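Local coordinates for protein hypothetical glycoside hydrolase (Parabacteroides distasonis, PDB 3TAW) that is of unknown function but probably belongs among the glycoside hydrolase-like proteins with a five-bladed beta-propeller fold, at residues L327-N332 and D351-F356. Residues are numbered along the deposited sequence; the frame is centred on the assembly and turned at random. Where two conformers were deposited one is given.
With MG (magnesium ion), chain D; EDO (1,2-ethanediol), chain J; EDO (1,2-ethanediol), chain I.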
# COMPACT_ATOMS: atom_id res chain seq x y z
N LEU A 327 5.46 3.68 4.68
CA LEU A 327 6.88 4.02 4.79
C LEU A 327 7.03 5.49 5.14
O LEU A 327 6.48 6.34 4.42
CB LEU A 327 7.60 3.70 3.48
CG LEU A 327 9.10 4.01 3.44
CD1 LEU A 327 9.88 3.24 4.56
CD2 LEU A 327 9.67 3.70 2.03
N VAL A 328 7.69 5.78 6.25
CA VAL A 328 7.93 7.15 6.68
C VAL A 328 9.38 7.35 7.11
O VAL A 328 10.05 6.42 7.57
CB VAL A 328 7.00 7.59 7.85
CG1 VAL A 328 5.53 7.60 7.40
CG2 VAL A 328 7.19 6.69 9.10
N TYR A 329 9.86 8.59 6.97
CA TYR A 329 11.15 9.01 7.46
C TYR A 329 10.89 9.88 8.69
O TYR A 329 10.31 10.98 8.57
CB TYR A 329 11.87 9.81 6.38
CG TYR A 329 13.27 10.17 6.78
CD1 TYR A 329 14.24 9.19 6.86
CD2 TYR A 329 13.61 11.48 7.11
CE1 TYR A 329 15.54 9.49 7.23
CE2 TYR A 329 14.91 11.79 7.48
CZ TYR A 329 15.85 10.79 7.55
OH TYR A 329 17.14 11.08 7.92
N TYR A 330 11.28 9.39 9.86
CA TYR A 330 10.88 10.00 11.15
C TYR A 330 12.04 9.87 12.11
O TYR A 330 12.65 8.81 12.19
CB TYR A 330 9.67 9.26 11.71
CG TYR A 330 9.03 9.88 12.91
CD1 TYR A 330 8.23 11.00 12.78
CD2 TYR A 330 9.17 9.32 14.17
CE1 TYR A 330 7.60 11.58 13.89
CE2 TYR A 330 8.54 9.86 15.29
CZ TYR A 330 7.76 11.00 15.15
OH TYR A 330 7.13 11.58 16.25
N ARG A 331 12.37 10.95 12.80
CA ARG A 331 13.49 10.93 13.75
C ARG A 331 14.74 10.28 13.13
O ARG A 331 15.37 9.42 13.71
CB ARG A 331 13.09 10.20 15.04
CG ARG A 331 11.95 10.85 15.76
CD ARG A 331 11.52 10.02 17.01
NE ARG A 331 12.60 9.88 17.99
CZ ARG A 331 12.47 9.26 19.17
NH1 ARG A 331 11.30 8.73 19.53
NH2 ARG A 331 13.52 9.16 19.98
N ASN A 332 15.04 10.70 11.91
CA ASN A 332 16.25 10.32 11.20
C ASN A 332 16.39 8.85 10.82
O ASN A 332 17.49 8.37 10.49
CB ASN A 332 17.49 10.85 11.94
CG ASN A 332 17.59 12.36 11.84
OD1 ASN A 332 17.84 12.90 10.76
ND2 ASN A 332 17.38 13.05 12.92
N ASP A 351 18.41 2.67 8.99
CA ASP A 351 19.19 3.89 9.17
C ASP A 351 19.76 4.38 7.83
O ASP A 351 20.40 5.43 7.79
CB ASP A 351 20.33 3.61 10.15
CG ASP A 351 19.85 3.46 11.59
OD1 ASP A 351 19.09 4.32 12.07
OD2 ASP A 351 20.23 2.49 12.25
N LYS A 352 19.50 3.65 6.75
CA LYS A 352 20.10 3.95 5.45
C LYS A 352 19.70 5.33 4.97
O LYS A 352 18.54 5.70 5.03
CB LYS A 352 19.70 2.92 4.38
CG LYS A 352 20.51 3.11 3.06
CD LYS A 352 20.41 1.92 2.16
CE LYS A 352 21.34 2.02 0.90
NZ LYS A 352 21.40 0.69 0.17
N GLN A 353 20.66 6.09 4.47
CA GLN A 353 20.34 7.41 3.98
C GLN A 353 20.40 7.36 2.45
O GLN A 353 21.42 7.02 1.87
CB GLN A 353 21.23 8.48 4.62
CG GLN A 353 21.15 8.53 6.22
CD GLN A 353 19.75 8.84 6.84
OE1 GLN A 353 19.09 9.83 6.50
NE2 GLN A 353 19.34 8.01 7.81
N LEU A 354 19.28 7.66 1.81
CA LEU A 354 19.21 7.68 0.35
C LEU A 354 19.74 9.02 -0.12
O LEU A 354 19.82 9.98 0.67
CB LEU A 354 17.77 7.50 -0.12
CG LEU A 354 17.08 6.17 0.21
CD1 LEU A 354 15.61 6.18 -0.22
CD2 LEU A 354 17.85 5.05 -0.45
N ASN A 355 20.09 9.08 -1.40
CA ASN A 355 20.68 10.29 -1.96
C ASN A 355 19.62 11.18 -2.62
O ASN A 355 19.04 10.82 -3.66
CB ASN A 355 21.74 9.89 -2.99
CG ASN A 355 22.44 11.08 -3.56
OD1 ASN A 355 22.30 12.20 -3.05
ND2 ASN A 355 23.23 10.87 -4.63
N PHE A 356 19.36 12.33 -1.98
CA PHE A 356 18.56 13.43 -2.54
C PHE A 356 19.43 14.65 -2.81
O PHE A 356 20.67 14.61 -2.78
CB PHE A 356 17.42 13.82 -1.58
CG PHE A 356 16.57 12.67 -1.17
CD1 PHE A 356 15.54 12.23 -1.99
CD2 PHE A 356 16.82 11.98 0.00
CE1 PHE A 356 14.76 11.14 -1.63
CE2 PHE A 356 16.05 10.89 0.37
CZ PHE A 356 15.01 10.47 -0.48
OXT PHE A 356 18.91 15.75 -3.08
MG MG D . 22.69 14.20 -2.77
C1 EDO J . 11.47 13.85 10.59
O1 EDO J . 11.00 13.46 11.90
C2 EDO J . 12.71 13.05 10.18
O2 EDO J . 13.81 13.20 11.10
C1 EDO I . 4.02 8.92 3.54
O1 EDO I . 3.79 10.33 3.70
C2 EDO I . 4.92 8.62 2.32
O2 EDO I . 5.26 7.22 2.19
O HOH W 1 19.56 7.07 11.44
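Y329 and Q353 meet because their torsions send them to a common point: the tyrosine ring leaves the strand with CG opposite the backbone N (chi1 -174°), while Q353, whose CG lies beside its own backbone N, bends at chi2 and folds its amide back toward the ring. The two side chains cross at about a right angle, and the planes of ring and amide lie 63° apart, which excludes a flat stack. What joins them is polar: Y329 OH gives a weak hydrogen bond to Q353 OE1 at 2.7 Å.

The other branch of the same amide serves two backbone carbonyls. Q353 NE2 donates to D351 O at 2.8 Å, two residues earlier in the same segment, and over a longer 3.3 Å to N332 O. In both cases the nitrogen stands above the carbonyl plane and off the lone pairs, and each acceptor is tilted out of the amide plane. The bond to N332 O is the longer of the two, with 143° at the hydrogen. With OE1 and NE2 both engaged, rotation of the amide is restrained. A water adds a further link, donating to N332 O at 2.6 Å and to D351 OD1, a carboxylate oxygen that also forms a salt bridge with K333; D351 was modelled in two conformers, and this link holds for the one described.

This is a small contact at the surface, burying 119 Å² in all. The Y329 ring also meets W334, on the strand that follows the 331-332 turn. Farther along 351-356, N355 OD1 and the C-terminal residue's F356 O bind magnesium, both at 2.1 Å. The arrangement links the tail after strand 344-350 to the end of strand 322-330 and the turn that follows, in a three-stranded antiparallel sheet consistent with a blade of the five-bladed beta-propeller known for this clan.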